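Side-chain contacts in NTP pyrophosphohydrolase MazG-like domain-containing protein (Vibrio sp. DAT722, PDB 2Q73), which probably hydrolyses nucleoside triphosphates to monophosphate and pyrophosphate as a magnesium-dependent, all-helical MazG-type house-cleaning enzyme: residues 1-6 against 75-80; 8-13 against 62-67; 12-17 against 21-26; 31-36 against 56-61. One frame throughout, in Å; residues are numbered along the deposited sequence.

How the contacts relate
Three contacts join helix to helix; contact 3 ties the loop after helix 3-13 to helix 20-39. Each touches the second subunit. Contact 4 is the most buried: it sets helix 20-39 against helix 55-72, and its carboxylates hold a magnesium ion, beside a leucine pair between the same helices. Contact 2 uses the same helix 55-72 but crosses it with helix 3-13, and its chemistry is apolar and aromatic. Contact 3, centred about 9 Å from contact 2, is polar and includes a bridging water; Asp-14 there also binds Tyr-64 of contact 2. Contact 1, about 21 Å from contact 4 between centres, is a partly buried leucine contact between two helix starts.

Contact 1 of 4, residues 1-6 against 75-80; sequences MKLSEL and VNLEKT
Leu-3 and Ser-4, in the first turn of helix 3-13, meet Leu-77 and Glu-78, in the first turn of helix 77-90, so two helix N-termini of the all-alpha MazG-like fold pack together. Ahead of them Lys-2 is the N-cap residue of its helix, and its NZ makes a weak bond to Ser-4 OG. Leu-3 carries the apolar part. Its CG stands anti to the backbone N (chi1 -179°), which sends the CD2 branch across to Leu-77 CB at 3.9 Å. The two leucine side chains cross at about a right angle, and the same CD2 lies 4.2 Å from Glu-78 OE1. Leu-3 also packs on Leu-63 of the second subunit, so this leucine belongs to the subunit interface as well. Ser-4 adds a lighter touch, CB to CB with Glu-78 at 4.2 Å, where the backbones come nearest, 5.8 Å between the CA atoms of Ser-4 and Glu-78. No hydrogen bond spans the two segments. The start of helix 77-90 is instead fixed locally by Asn-76, the N-cap residue: its OD1 accepts from Lys-79 N at 3.0 Å, with a nearly straight N-H...O angle of 172°.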
loop_
_atom_site.group_PDB
_atom_site.type_symbol
_atom_site.label_atom_id
_atom_site.label_comp_id
_atom_site.label_asym_id
_atom_site.label_seq_id
_atom_site.Cartn_x
_atom_site.Cartn_y
_atom_site.Cartn_z
ATOM N N MET C 1 10.885 24.464 7.399
ATOM C CA MET C 1 9.412 24.261 7.388
ATOM C C MET C 1 8.966 23.443 8.606
ATOM O O MET C 1 9.314 22.266 8.732
ATOM C CB MET C 1 8.976 23.593 6.071
ATOM C CG MET C 1 7.462 23.375 5.906
ATOM S SD MET C 1 6.521 24.893 5.593
ATOM C CE MET C 1 5.981 24.682 3.907
ATOM N N LYS C 2 8.214 24.085 9.507
ATOM C CA LYS C 2 7.499 23.384 10.582
ATOM C C LYS C 2 6.400 22.489 9.987
ATOM O O LYS C 2 5.838 22.806 8.944
ATOM C CB LYS C 2 6.863 24.373 11.559
ATOM C CG LYS C 2 7.828 24.969 12.589
ATOM C CD LYS C 2 7.184 26.097 13.400
ATOM C CE LYS C 2 6.546 25.608 14.705
ATOM N NZ LYS C 2 5.340 24.740 14.497
ATOM N N LEU C 3 6.095 21.394 10.676
ATOM C CA LEU C 3 5.058 20.444 10.249
ATOM C C LEU C 3 3.671 21.100 10.152
ATOM O O LEU C 3 2.914 20.850 9.199
ATOM C CB LEU C 3 5.026 19.264 11.219
ATOM C CG LEU C 3 4.051 18.108 11.016
ATOM C CD1 LEU C 3 4.254 17.451 9.663
ATOM C CD2 LEU C 3 4.233 17.109 12.136
ATOM N N SER C 4 3.347 21.922 11.151
ATOM C CA SER C 4 2.091 22.673 11.186
ATOM C C SER C 4 1.984 23.677 10.040
ATOM O O SER C 4 0.912 23.820 9.441
ATOM C CB SER C 4 1.879 23.348 12.552
ATOM O OG SER C 4 2.921 24.262 12.883
ATOM N N GLU C 5 3.097 24.349 9.727
ATOM C CA GLU C 5 3.179 25.258 8.573
ATOM C C GLU C 5 3.026 24.530 7.224
ATOM O O GLU C 5 2.348 25.028 6.324
ATOM C CB GLU C 5 4.478 26.077 8.605
ATOM C CG GLU C 5 4.500 27.142 9.691
ATOM C CD GLU C 5 5.911 27.635 10.047
ATOM O OE1 GLU C 5 6.911 27.182 9.429
ATOM O OE2 GLU C 5 6.014 28.474 10.967
ATOM N N LEU C 6 3.659 23.370 7.082
ATOM C CA LEU C 6 3.501 22.570 5.874
ATOM C C LEU C 6 2.034 22.155 5.710
ATOM O O LEU C 6 1.456 22.271 4.619
ATOM C CB LEU C 6 4.418 21.341 5.910
ATOM C CG LEU C 6 4.313 20.359 4.735
ATOM C CD1 LEU C 6 4.753 21.011 3.427
ATOM C CD2 LEU C 6 5.132 19.098 5.002
ATOM N N VAL C 75 -7.372 16.502 11.543
ATOM C CA VAL C 75 -6.221 16.137 12.370
ATOM C C VAL C 75 -5.153 17.242 12.417
ATOM O O VAL C 75 -4.781 17.804 11.387
ATOM C CB VAL C 75 -5.573 14.819 11.896
ATOM C CG1 VAL C 75 -4.372 14.478 12.793
ATOM C CG2 VAL C 75 -6.605 13.685 11.883
ATOM N N ASN C 76 -4.660 17.520 13.618
ATOM C CA ASN C 76 -3.525 18.411 13.818
ATOM C C ASN C 76 -2.292 17.532 14.066
ATOM O O ASN C 76 -2.157 16.921 15.128
ATOM C CB ASN C 76 -3.800 19.361 14.996
ATOM C CG ASN C 76 -2.660 20.351 15.252
ATOM O OD1 ASN C 76 -1.490 20.058 15.025
ATOM N ND2 ASN C 76 -3.008 21.523 15.745
ATOM N N LEU C 77 -1.400 17.470 13.083
ATOM C CA LEU C 77 -0.277 16.524 13.141
ATOM C C LEU C 77 0.735 16.890 14.226
ATOM O O LEU C 77 1.266 16.011 14.910
ATOM C CB LEU C 77 0.399 16.349 11.768
ATOM C CG LEU C 77 -0.417 15.572 10.735
ATOM C CD1 LEU C 77 0.140 15.798 9.330
ATOM C CD2 LEU C 77 -0.497 14.081 11.080
ATOM N N GLU C 78 0.988 18.190 14.387
ATOM C CA GLU C 78 1.916 18.676 15.408
ATOM C C GLU C 78 1.393 18.341 16.808
ATOM O O GLU C 78 2.139 17.839 17.638
ATOM C CB GLU C 78 2.201 20.168 15.208
ATOM C CG GLU C 78 3.059 20.851 16.293
ATOM C CD GLU C 78 4.510 20.382 16.342
ATOM O OE1 GLU C 78 4.972 19.648 15.439
ATOM O OE2 GLU C 78 5.205 20.771 17.308
ATOM N N LYS C 79 0.104 18.578 17.049
ATOM C CA LYS C 79 -0.512 18.238 18.338
ATOM C C LYS C 79 -0.507 16.724 18.580
ATOM O O LYS C 79 -0.236 16.272 19.701
ATOM C CB LYS C 79 -1.935 18.802 18.445
ATOM C CG LYS C 79 -2.565 18.693 19.836
ATOM C CD LYS C 79 -1.884 19.619 20.845
ATOM C CE LYS C 79 -2.564 19.563 22.212
ATOM N NZ LYS C 79 -1.964 20.536 23.160
ATOM N N THR C 80 -0.805 15.960 17.526
ATOM C CA THR C 80 -0.772 14.495 17.586
ATOM C C THR C 80 0.640 14.017 17.941
ATOM O O THR C 80 0.812 13.165 18.823
ATOM C CB THR C 80 -1.287 13.837 16.273
ATOM O OG1 THR C 80 -2.626 14.284 16.023
ATOM C CG2 THR C 80 -1.287 12.326 16.393
#

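Contact 2 of 4, residues 8-13 against 62-67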
loop_
_atom_site.group_PDB
_atom_site.type_symbol
_atom_site.label_atom_id
_atom_site.label_comp_id
_atom_site.label_asym_id
_atom_site.label_seq_id
_atom_site.Cartn_x
_atom_site.Cartn_y
_atom_site.Cartn_z
ATOM N N SER C 8 -0.659 23.557 6.943
ATOM C CA SER C 8 -1.504 24.714 6.644
ATOM C C SER C 8 -1.271 25.275 5.236
ATOM O O SER C 8 -2.219 25.719 4.593
ATOM C CB SER C 8 -1.427 25.796 7.736
ATOM O OG SER C 8 -0.171 26.425 7.742
ATOM N N HIS C 9 -0.031 25.219 4.745
ATOM C CA HIS C 9 0.272 25.605 3.360
ATOM C C HIS C 9 -0.396 24.658 2.346
ATOM O O HIS C 9 -0.923 25.102 1.327
ATOM C CB HIS C 9 1.795 25.706 3.134
ATOM C CG HIS C 9 2.414 26.942 3.715
ATOM N ND1 HIS C 9 3.647 27.416 3.317
ATOM C CD2 HIS C 9 1.963 27.817 4.649
ATOM C CE1 HIS C 9 3.933 28.517 3.990
ATOM N NE2 HIS C 9 2.928 28.781 4.805
ATOM N N ILE C 10 -0.406 23.362 2.644
ATOM C CA ILE C 10 -1.075 22.394 1.780
ATOM C C ILE C 10 -2.589 22.643 1.789
ATOM O O ILE C 10 -3.223 22.637 0.729
ATOM C CB ILE C 10 -0.732 20.949 2.170
ATOM C CG1 ILE C 10 0.741 20.656 1.854
ATOM C CG2 ILE C 10 -1.668 19.926 1.445
ATOM C CD1 ILE C 10 1.197 19.261 2.317
ATOM N N LYS C 11 -3.154 22.897 2.970
ATOM C CA LYS C 11 -4.578 23.250 3.072
ATOM C C LYS C 11 -4.970 24.455 2.215
ATOM O O LYS C 11 -6.023 24.436 1.578
ATOM C CB LYS C 11 -5.007 23.475 4.527
ATOM C CG LYS C 11 -6.513 23.623 4.671
ATOM C CD LYS C 11 -6.985 23.535 6.095
ATOM C CE LYS C 11 -8.484 23.778 6.131
ATOM N NZ LYS C 11 -9.038 23.617 7.493
ATOM N N GLU C 12 -4.133 25.494 2.202
ATOM C CA GLU C 12 -4.363 26.699 1.382
ATOM C C GLU C 12 -4.449 26.395 -0.115
ATOM O O GLU C 12 -5.210 27.026 -0.847
ATOM C CB GLU C 12 -3.242 27.723 1.598
ATOM C CG GLU C 12 -3.263 28.449 2.938
ATOM C CD GLU C 12 -2.140 29.505 3.062
ATOM O OE1 GLU C 12 -0.928 29.149 3.071
ATOM O OE2 GLU C 12 -2.479 30.697 3.154
ATOM N N PHE C 13 -3.640 25.434 -0.544
ATOM C CA PHE C 13 -3.453 25.050 -1.936
ATOM C C PHE C 13 -4.449 23.963 -2.406
ATOM O O PHE C 13 -4.866 23.937 -3.563
ATOM C CB PHE C 13 -2.025 24.487 -2.070
ATOM C CG PHE C 13 -1.692 23.962 -3.441
ATOM C CD1 PHE C 13 -1.594 24.841 -4.528
ATOM C CD2 PHE C 13 -1.453 22.608 -3.645
ATOM C CE1 PHE C 13 -1.282 24.369 -5.795
ATOM C CE2 PHE C 13 -1.144 22.127 -4.915
ATOM C CZ PHE C 13 -1.062 23.018 -5.992
ATOM N N VAL C 62 4.389 11.099 -0.531
ATOM C CA VAL C 62 3.641 10.413 0.529
ATOM C C VAL C 62 3.316 11.412 1.667
ATOM O O VAL C 62 2.150 11.499 2.127
ATOM C CB VAL C 62 4.399 9.156 1.043
ATOM C CG1 VAL C 62 3.720 8.608 2.288
ATOM C CG2 VAL C 62 4.447 8.071 -0.070
ATOM N N LEU C 63 4.327 12.172 2.090
ATOM C CA LEU C 63 4.197 13.217 3.118
ATOM C C LEU C 63 3.099 14.225 2.757
ATOM O O LEU C 63 2.304 14.623 3.624
ATOM C CB LEU C 63 5.531 13.947 3.324
ATOM C CG LEU C 63 5.540 15.174 4.237
ATOM C CD1 LEU C 63 5.155 14.725 5.623
ATOM C CD2 LEU C 63 6.910 15.867 4.250
ATOM N N TYR C 64 3.053 14.607 1.480
ATOM C CA TYR C 64 2.059 15.558 0.990
ATOM C C TYR C 64 0.660 15.008 1.243
ATOM O O TYR C 64 -0.189 15.708 1.781
ATOM C CB TYR C 64 2.248 15.835 -0.502
ATOM C CG TYR C 64 1.202 16.782 -1.071
ATOM C CD1 TYR C 64 1.445 18.149 -1.151
ATOM C CD2 TYR C 64 -0.040 16.302 -1.524
ATOM C CE1 TYR C 64 0.485 19.028 -1.666
ATOM C CE2 TYR C 64 -0.998 17.166 -2.040
ATOM C CZ TYR C 64 -0.727 18.525 -2.111
ATOM O OH TYR C 64 -1.672 19.399 -2.608
ATOM N N TYR C 65 0.428 13.749 0.877
ATOM C CA TYR C 65 -0.906 13.159 1.077
ATOM C C TYR C 65 -1.244 12.843 2.529
ATOM O O TYR C 65 -2.406 12.933 2.904
ATOM C CB TYR C 65 -1.166 12.001 0.100
ATOM C CG TYR C 65 -1.407 12.574 -1.257
ATOM C CD1 TYR C 65 -0.403 12.557 -2.243
ATOM C CD2 TYR C 65 -2.607 13.260 -1.530
ATOM C CE1 TYR C 65 -0.628 13.152 -3.500
ATOM C CE2 TYR C 65 -2.830 13.863 -2.747
ATOM C CZ TYR C 65 -1.838 13.806 -3.723
ATOM O OH TYR C 65 -2.098 14.379 -4.919
ATOM N N VAL C 66 -0.230 12.529 3.346
ATOM C CA VAL C 66 -0.421 12.422 4.794
ATOM C C VAL C 66 -0.920 13.775 5.356
ATOM O O VAL C 66 -1.899 13.813 6.096
ATOM C CB VAL C 66 0.854 11.901 5.515
ATOM C CG1 VAL C 66 0.765 12.126 7.020
ATOM C CG2 VAL C 66 1.062 10.397 5.240
ATOM N N CYS C 67 -0.267 14.877 4.981
ATOM C CA CYS C 67 -0.742 16.213 5.409
ATOM C C CYS C 67 -2.128 16.552 4.842
ATOM O O CYS C 67 -2.977 17.112 5.555
ATOM C CB CYS C 67 0.254 17.295 5.018
ATOM S SG CYS C 67 1.811 17.182 5.929
#
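This helix-helix crossing belongs to the all-alpha MazG-like fold: the C-terminal half of helix 3-13 lies across helix 55-72, the helix that, just before this segment, supplies Glu-58 and Asp-61 to the magnesium site. The axes of the two short segments pass 10.0 Å apart and their directions differ by 79°, nearly perpendicular, so contact is confined to a few side chains. Ile-10 is the main one. With CG1 anti to its carbonyl carbon (chi1 -69°), both branches lie against the Tyr-64 ring, and the longer one goes on to Cys-67. Its CG2 methyl sits over one face of the Tyr-64 ring as a CH-pi contact, 4.2 Å from the ring centroid and 27° off the normal. The longer branch ends in CD1, which lies 3.7 Å from Tyr-64 CD1 and, more tightly, 3.5 Å from Cys-67 CB, closer than usual for two carbons. The CD1 methyl thus sits between Tyr-64 CD1 and Cys-67 CB, one turn further along helix 55-72. Phe-13 meets Tyr-64 at its hydroxyl end, the side chains crossing at about a right angle. Tyr-64 OH has its polar partner beyond both segments, in Asp-14 OD2, to which it is hydrogen-bonded. That same hydroxyl oxygen lies in the plane of the Phe-13 ring, at its edge, 3.4 Å from Phe-13 CD2.

Contact 3 of 4, residues 12-17 against 21-26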
loop_
_atom_site.group_PDB
_atom_site.type_symbol
_atom_site.label_atom_id
_atom_site.label_comp_id
_atom_site.label_asym_id
_atom_site.label_seq_id
_atom_site.Cartn_x
_atom_site.Cartn_y
_atom_site.Cartn_z
ATOM N N GLU C 12 -4.133 25.494 2.202
ATOM C CA GLU C 12 -4.363 26.699 1.382
ATOM C C GLU C 12 -4.449 26.395 -0.115
ATOM O O GLU C 12 -5.210 27.026 -0.847
ATOM C CB GLU C 12 -3.242 27.723 1.598
ATOM C CG GLU C 12 -3.263 28.449 2.938
ATOM C CD GLU C 12 -2.140 29.505 3.062
ATOM O OE1 GLU C 12 -0.928 29.149 3.071
ATOM O OE2 GLU C 12 -2.479 30.697 3.154
ATOM N N PHE C 13 -3.640 25.434 -0.544
ATOM C CA PHE C 13 -3.453 25.050 -1.936
ATOM C C PHE C 13 -4.449 23.963 -2.406
ATOM O O PHE C 13 -4.866 23.937 -3.563
ATOM C CB PHE C 13 -2.025 24.487 -2.070
ATOM C CG PHE C 13 -1.692 23.962 -3.441
ATOM C CD1 PHE C 13 -1.594 24.841 -4.528
ATOM C CD2 PHE C 13 -1.453 22.608 -3.645
ATOM C CE1 PHE C 13 -1.282 24.369 -5.795
ATOM C CE2 PHE C 13 -1.144 22.127 -4.915
ATOM C CZ PHE C 13 -1.062 23.018 -5.992
ATOM N N ASP C 14 -4.831 23.078 -1.500
ATOM C CA ASP C 14 -5.474 21.838 -1.897
ATOM C C ASP C 14 -6.305 21.304 -0.736
ATOM O O ASP C 14 -5.835 20.506 0.075
ATOM C CB ASP C 14 -4.385 20.831 -2.318
ATOM C CG ASP C 14 -4.945 19.485 -2.808
ATOM O OD1 ASP C 14 -6.186 19.316 -2.903
ATOM O OD2 ASP C 14 -4.121 18.593 -3.103
ATOM N N TYR C 15 -7.555 21.735 -0.676
ATOM C CA TYR C 15 -8.453 21.299 0.382
ATOM C C TYR C 15 -9.853 21.082 -0.188
ATOM O O TYR C 15 -10.590 22.035 -0.428
ATOM C CB TYR C 15 -8.473 22.328 1.526
ATOM C CG TYR C 15 -9.365 21.925 2.668
ATOM C CD1 TYR C 15 -9.071 20.811 3.434
ATOM C CD2 TYR C 15 -10.508 22.665 2.981
ATOM C CE1 TYR C 15 -9.891 20.420 4.479
ATOM C CE2 TYR C 15 -11.343 22.281 4.034
ATOM C CZ TYR C 15 -11.023 21.151 4.772
ATOM O OH TYR C 15 -11.819 20.737 5.818
ATOM N N ALA C 16 -10.194 19.815 -0.408
ATOM C CA ALA C 16 -11.490 19.453 -0.990
ATOM C C ALA C 16 -12.106 18.414 -0.039
ATOM O O ALA C 16 -11.947 17.216 -0.245
ATOM C CB ALA C 16 -11.287 18.886 -2.389
ATOM N N PRO C 17 -12.755 18.882 1.043
ATOM C CA PRO C 17 -13.247 17.963 2.089
ATOM C C PRO C 17 -14.276 16.921 1.595
ATOM O O PRO C 17 -14.412 15.853 2.184
ATOM C CB PRO C 17 -13.885 18.913 3.115
ATOM C CG PRO C 17 -14.132 20.200 2.383
ATOM C CD PRO C 17 -13.038 20.291 1.359
ATOM N N GLU C 21 -11.995 10.280 -0.615
ATOM C CA GLU C 21 -11.437 9.120 -1.328
ATOM C C GLU C 21 -10.314 9.493 -2.283
ATOM O O GLU C 21 -9.341 8.737 -2.414
ATOM C CB GLU C 21 -12.506 8.362 -2.119
ATOM C CG GLU C 21 -13.245 7.281 -1.349
ATOM C CD GLU C 21 -12.314 6.183 -0.781
ATOM O OE1 GLU C 21 -12.207 5.050 -1.340
ATOM O OE2 GLU C 21 -11.689 6.470 0.254
ATOM N N HIS C 22 -10.453 10.630 -2.975
ATOM C CA HIS C 22 -9.359 11.119 -3.851
ATOM C C HIS C 22 -8.029 11.074 -3.132
ATOM O O HIS C 22 -7.030 10.560 -3.656
ATOM C CB HIS C 22 -9.624 12.554 -4.339
ATOM C CG HIS C 22 -8.384 13.284 -4.777
ATOM N ND1 HIS C 22 -7.851 13.162 -6.045
ATOM C CD2 HIS C 22 -7.586 14.161 -4.119
ATOM C CE1 HIS C 22 -6.770 13.918 -6.142
ATOM N NE2 HIS C 22 -6.588 14.538 -4.987
ATOM N N TYR C 23 -8.004 11.624 -1.924
ATOM C CA TYR C 23 -6.770 11.742 -1.194
ATOM C C TYR C 23 -6.248 10.388 -0.745
ATOM O O TYR C 23 -5.032 10.184 -0.711
ATOM C CB TYR C 23 -6.917 12.681 -0.014
ATOM C CG TYR C 23 -7.169 14.099 -0.425
ATOM C CD1 TYR C 23 -8.467 14.617 -0.408
ATOM C CD2 TYR C 23 -6.121 14.940 -0.789
ATOM C CE1 TYR C 23 -8.733 15.930 -0.754
ATOM C CE2 TYR C 23 -6.373 16.296 -1.151
ATOM C CZ TYR C 23 -7.673 16.771 -1.125
ATOM O OH TYR C 23 -7.967 18.074 -1.460
ATOM N N PHE C 24 -7.154 9.473 -0.407
ATOM C CA PHE C 24 -6.723 8.157 0.023
ATOM C C PHE C 24 -6.146 7.339 -1.154
ATOM O O PHE C 24 -5.080 6.744 -1.021
ATOM C CB PHE C 24 -7.881 7.379 0.699
ATOM C CG PHE C 24 -7.442 6.054 1.228
ATOM C CD1 PHE C 24 -6.572 6.004 2.329
ATOM C CD2 PHE C 24 -7.838 4.858 0.615
ATOM C CE1 PHE C 24 -6.133 4.767 2.842
ATOM C CE2 PHE C 24 -7.396 3.618 1.108
ATOM C CZ PHE C 24 -6.535 3.576 2.211
ATOM N N PHE C 25 -6.843 7.334 -2.303
ATOM C CA PHE C 25 -6.288 6.746 -3.535
ATOM C C PHE C 25 -4.911 7.306 -3.872
ATOM O O PHE C 25 -3.986 6.554 -4.192
ATOM C CB PHE C 25 -7.210 7.014 -4.720
ATOM C CG PHE C 25 -8.493 6.248 -4.691
ATOM C CD1 PHE C 25 -8.502 4.866 -4.457
ATOM C CD2 PHE C 25 -9.706 6.894 -4.993
ATOM C CE1 PHE C 25 -9.720 4.148 -4.467
ATOM C CE2 PHE C 25 -10.898 6.191 -5.007
ATOM C CZ PHE C 25 -10.905 4.817 -4.731
ATOM N N LYS C 26 -4.761 8.622 -3.800
ATOM C CA LYS C 26 -3.468 9.234 -4.102
ATOM C C LYS C 26 -2.380 8.813 -3.132
ATOM O O LYS C 26 -1.238 8.587 -3.564
ATOM C CB LYS C 26 -3.560 10.775 -4.160
ATOM C CG LYS C 26 -4.288 11.371 -5.391
ATOM C CD LYS C 26 -3.732 10.947 -6.743
ATOM C CE LYS C 26 -2.264 11.345 -6.930
ATOM N NZ LYS C 26 -1.717 10.902 -8.262
HETATM O O HOH W 1 -4.435 16.312 -4.514
#
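Tyr-23 reaches from helix 20-39 to the chain leaving helix 3-13, and the tight part of this contact is concentrated on its hydroxyl. Tyr-23 OH donates to Asp-14 OD1 at 2.6 Å, meeting that oxygen from 44° above the carboxylate plane, while the carboxylate and ring planes are turned 36° apart. The hydroxyl also accepts a weak, bent bond from Ala-16 N, 3.0 Å away with an N-H...O angle of 129°. Two partners thus hold the one oxygen, and Ala-16 CB adds a contact at 3.5 Å to Tyr-23 OH. Asp-14 CG lies anti to the backbone N, which carries the carboxylate to the ring edge, whereas one face of Tyr-23 is covered by His-22 CD2.

On the other side the link is indirect. Asp-14 and His-22 do not touch but are bridged by a water, which donates to Asp-14 OD2 at 2.7 Å and lies 2.8 Å from His-22 NE2. The same carboxylate oxygen is shared with helix 55-72, so the residue just after helix 3-13 is tied to helices 20-39 and 55-72. Asp-14 is the first residue to leave helical geometry, and the arrangement fixes the loop joining helices 3-13 and 20-39 of the all-alpha MazG-like fold.

Contact 4 of 4, residues 31-36 against 56-61. With MG (magnesium ion), chain G.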
loop_
_atom_site.group_PDB
_atom_site.type_symbol
_atom_site.label_atom_id
_atom_site.label_comp_id
_atom_site.label_asym_id
_atom_site.label_seq_id
_atom_site.Cartn_x
_atom_site.Cartn_y
_atom_site.Cartn_z
ATOM N N VAL C 31 2.584 5.606 -2.360
ATOM C CA VAL C 31 3.261 4.541 -1.645
ATOM C C VAL C 31 3.789 3.537 -2.682
ATOM O O VAL C 31 4.904 3.033 -2.533
ATOM C CB VAL C 31 2.336 3.892 -0.617
ATOM C CG1 VAL C 31 2.912 2.571 -0.069
ATOM C CG2 VAL C 31 2.108 4.850 0.570
ATOM N N GLY C 32 2.999 3.239 -3.717
ATOM C CA GLY C 32 3.472 2.310 -4.769
ATOM C C GLY C 32 4.654 2.864 -5.540
ATOM O O GLY C 32 5.590 2.150 -5.854
ATOM N N GLU C 33 4.613 4.158 -5.843
ATOM C CA GLU C 33 5.751 4.812 -6.504
ATOM C C GLU C 33 6.963 4.840 -5.582
ATOM O O GLU C 33 8.097 4.671 -6.048
ATOM C CB GLU C 33 5.347 6.220 -6.964
ATOM C CG GLU C 33 4.312 6.144 -8.090
ATOM C CD GLU C 33 3.981 7.491 -8.749
ATOM O OE1 GLU C 33 4.501 8.553 -8.308
ATOM O OE2 GLU C 33 3.202 7.476 -9.749
ATOM N N LEU C 34 6.743 5.048 -4.279
ATOM C CA LEU C 34 7.827 4.913 -3.309
ATOM C C LEU C 34 8.495 3.521 -3.361
ATOM O O LEU C 34 9.734 3.410 -3.365
ATOM C CB LEU C 34 7.337 5.204 -1.874
ATOM C CG LEU C 34 8.380 5.066 -0.744
ATOM C CD1 LEU C 34 9.564 6.054 -0.938
ATOM C CD2 LEU C 34 7.714 5.310 0.583
ATOM N N SER C 35 7.673 2.479 -3.380
ATOM C CA SER C 35 8.168 1.118 -3.485
ATOM C C SER C 35 9.106 0.944 -4.664
ATOM O O SER C 35 10.199 0.397 -4.509
ATOM C CB SER C 35 6.976 0.172 -3.610
ATOM O OG SER C 35 7.442 -1.127 -3.407
ATOM N N GLU C 36 8.694 1.454 -5.828
ATOM C CA GLU C 36 9.509 1.412 -7.040
ATOM C C GLU C 36 10.839 2.164 -6.882
ATOM O O GLU C 36 11.891 1.634 -7.261
ATOM C CB GLU C 36 8.719 1.989 -8.221
ATOM C CG GLU C 36 9.418 1.816 -9.584
ATOM C CD GLU C 36 8.680 2.503 -10.714
ATOM O OE1 GLU C 36 7.656 3.194 -10.455
ATOM O OE2 GLU C 36 9.143 2.365 -11.866
ATOM N N ALA C 56 13.581 10.532 -2.751
ATOM C CA ALA C 56 13.254 11.852 -2.173
ATOM C C ALA C 56 11.890 12.363 -2.632
ATOM O O ALA C 56 11.056 12.776 -1.806
ATOM C CB ALA C 56 14.358 12.877 -2.507
ATOM N N GLU C 57 11.659 12.331 -3.944
ATOM C CA GLU C 57 10.375 12.776 -4.494
ATOM C C GLU C 57 9.224 11.952 -3.962
ATOM O O GLU C 57 8.199 12.506 -3.547
ATOM C CB GLU C 57 10.377 12.750 -6.023
ATOM C CG GLU C 57 8.999 12.674 -6.645
ATOM C CD GLU C 57 8.961 13.166 -8.065
ATOM O OE1 GLU C 57 8.884 12.319 -8.987
ATOM O OE2 GLU C 57 9.012 14.400 -8.262
ATOM N N GLU C 58 9.381 10.628 -3.951
ATOM C CA GLU C 58 8.276 9.773 -3.553
ATOM C C GLU C 58 7.970 9.902 -2.063
ATOM O O GLU C 58 6.795 9.897 -1.691
ATOM C CB GLU C 58 8.504 8.297 -3.954
ATOM C CG GLU C 58 8.899 8.107 -5.438
ATOM C CD GLU C 58 8.034 8.864 -6.453
ATOM O OE1 GLU C 58 6.903 9.267 -6.133
ATOM O OE2 GLU C 58 8.504 9.031 -7.605
ATOM N N LEU C 59 9.009 10.039 -1.228
ATOM C CA LEU C 59 8.823 10.287 0.215
ATOM C C LEU C 59 8.087 11.607 0.466
ATOM O O LEU C 59 7.137 11.653 1.261
ATOM C CB LEU C 59 10.155 10.261 0.976
ATOM C CG LEU C 59 10.828 8.887 1.209
ATOM C CD1 LEU C 59 12.193 9.053 1.831
ATOM C CD2 LEU C 59 9.961 7.930 2.049
ATOM N N TYR C 60 8.507 12.661 -0.229
ATOM C CA TYR C 60 7.791 13.935 -0.155
ATOM C C TYR C 60 6.327 13.763 -0.617
ATOM O O TYR C 60 5.405 14.288 0.009
ATOM C CB TYR C 60 8.472 15.031 -0.976
ATOM C CG TYR C 60 7.715 16.337 -0.810
ATOM C CD1 TYR C 60 7.957 17.165 0.280
ATOM C CD2 TYR C 60 6.682 16.680 -1.687
ATOM C CE1 TYR C 60 7.221 18.354 0.457
ATOM C CE2 TYR C 60 5.939 17.844 -1.511
ATOM C CZ TYR C 60 6.211 18.669 -0.441
ATOM O OH TYR C 60 5.478 19.834 -0.275
ATOM N N ASP C 61 6.114 13.032 -1.709
ATOM C CA ASP C 61 4.759 12.874 -2.214
ATOM C C ASP C 61 3.855 12.120 -1.225
ATOM O O ASP C 61 2.683 12.449 -1.111
ATOM C CB ASP C 61 4.749 12.177 -3.576
ATOM C CG ASP C 61 5.363 13.023 -4.689
ATOM O OD1 ASP C 61 5.637 14.228 -4.504
ATOM O OD2 ASP C 61 5.564 12.452 -5.783
HETATM MG MG MG G . 5.027 10.464 -7.134
HETATM O O HOH W 2 6.477 10.551 -9.033
#
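The carboxylates of Glu-33 and Glu-58 stand with their planes 88° apart, each turning its OE1 to the same magnesium ion, and Glu-58 OE1 also lies 3.5 Å from Glu-33 CB. Glu-33 OE1 binds the metal at 2.3 Å and Glu-58 OE1 at 2.4 Å. Those two oxygens are only 3.3 Å from each other, a closeness explained by the shared metal, whose positive charge probably offsets their repulsion. The side chains reach it differently: Glu-33 is extended beyond CG, whereas Glu-58 bends at chi2 (-48°), bringing its carboxylate against Glu-33 CB. Asp-61 OD2 is a third ligand at 2.5 Å, and Glu-30 and a water are the other ligands found, the water also donating to Glu-58 OE2. Four acidic residues on two antiparallel helices, 20-39 and 55-72, form the metal site of the MazG family; the segment axes are 8.6 Å apart with directions at 159°. Lys-84 of the second subunit forms a salt bridge with Asp-61 OD1, the oxygen that the metal does not use. Away from the metal, the same helices meet through leucines. Leu-34 packs its CA at 3.5 Å against Glu-58 CB, and its CD1 lies 3.5 Å from Leu-59 CD2, the two leucine side chains meeting at a slant.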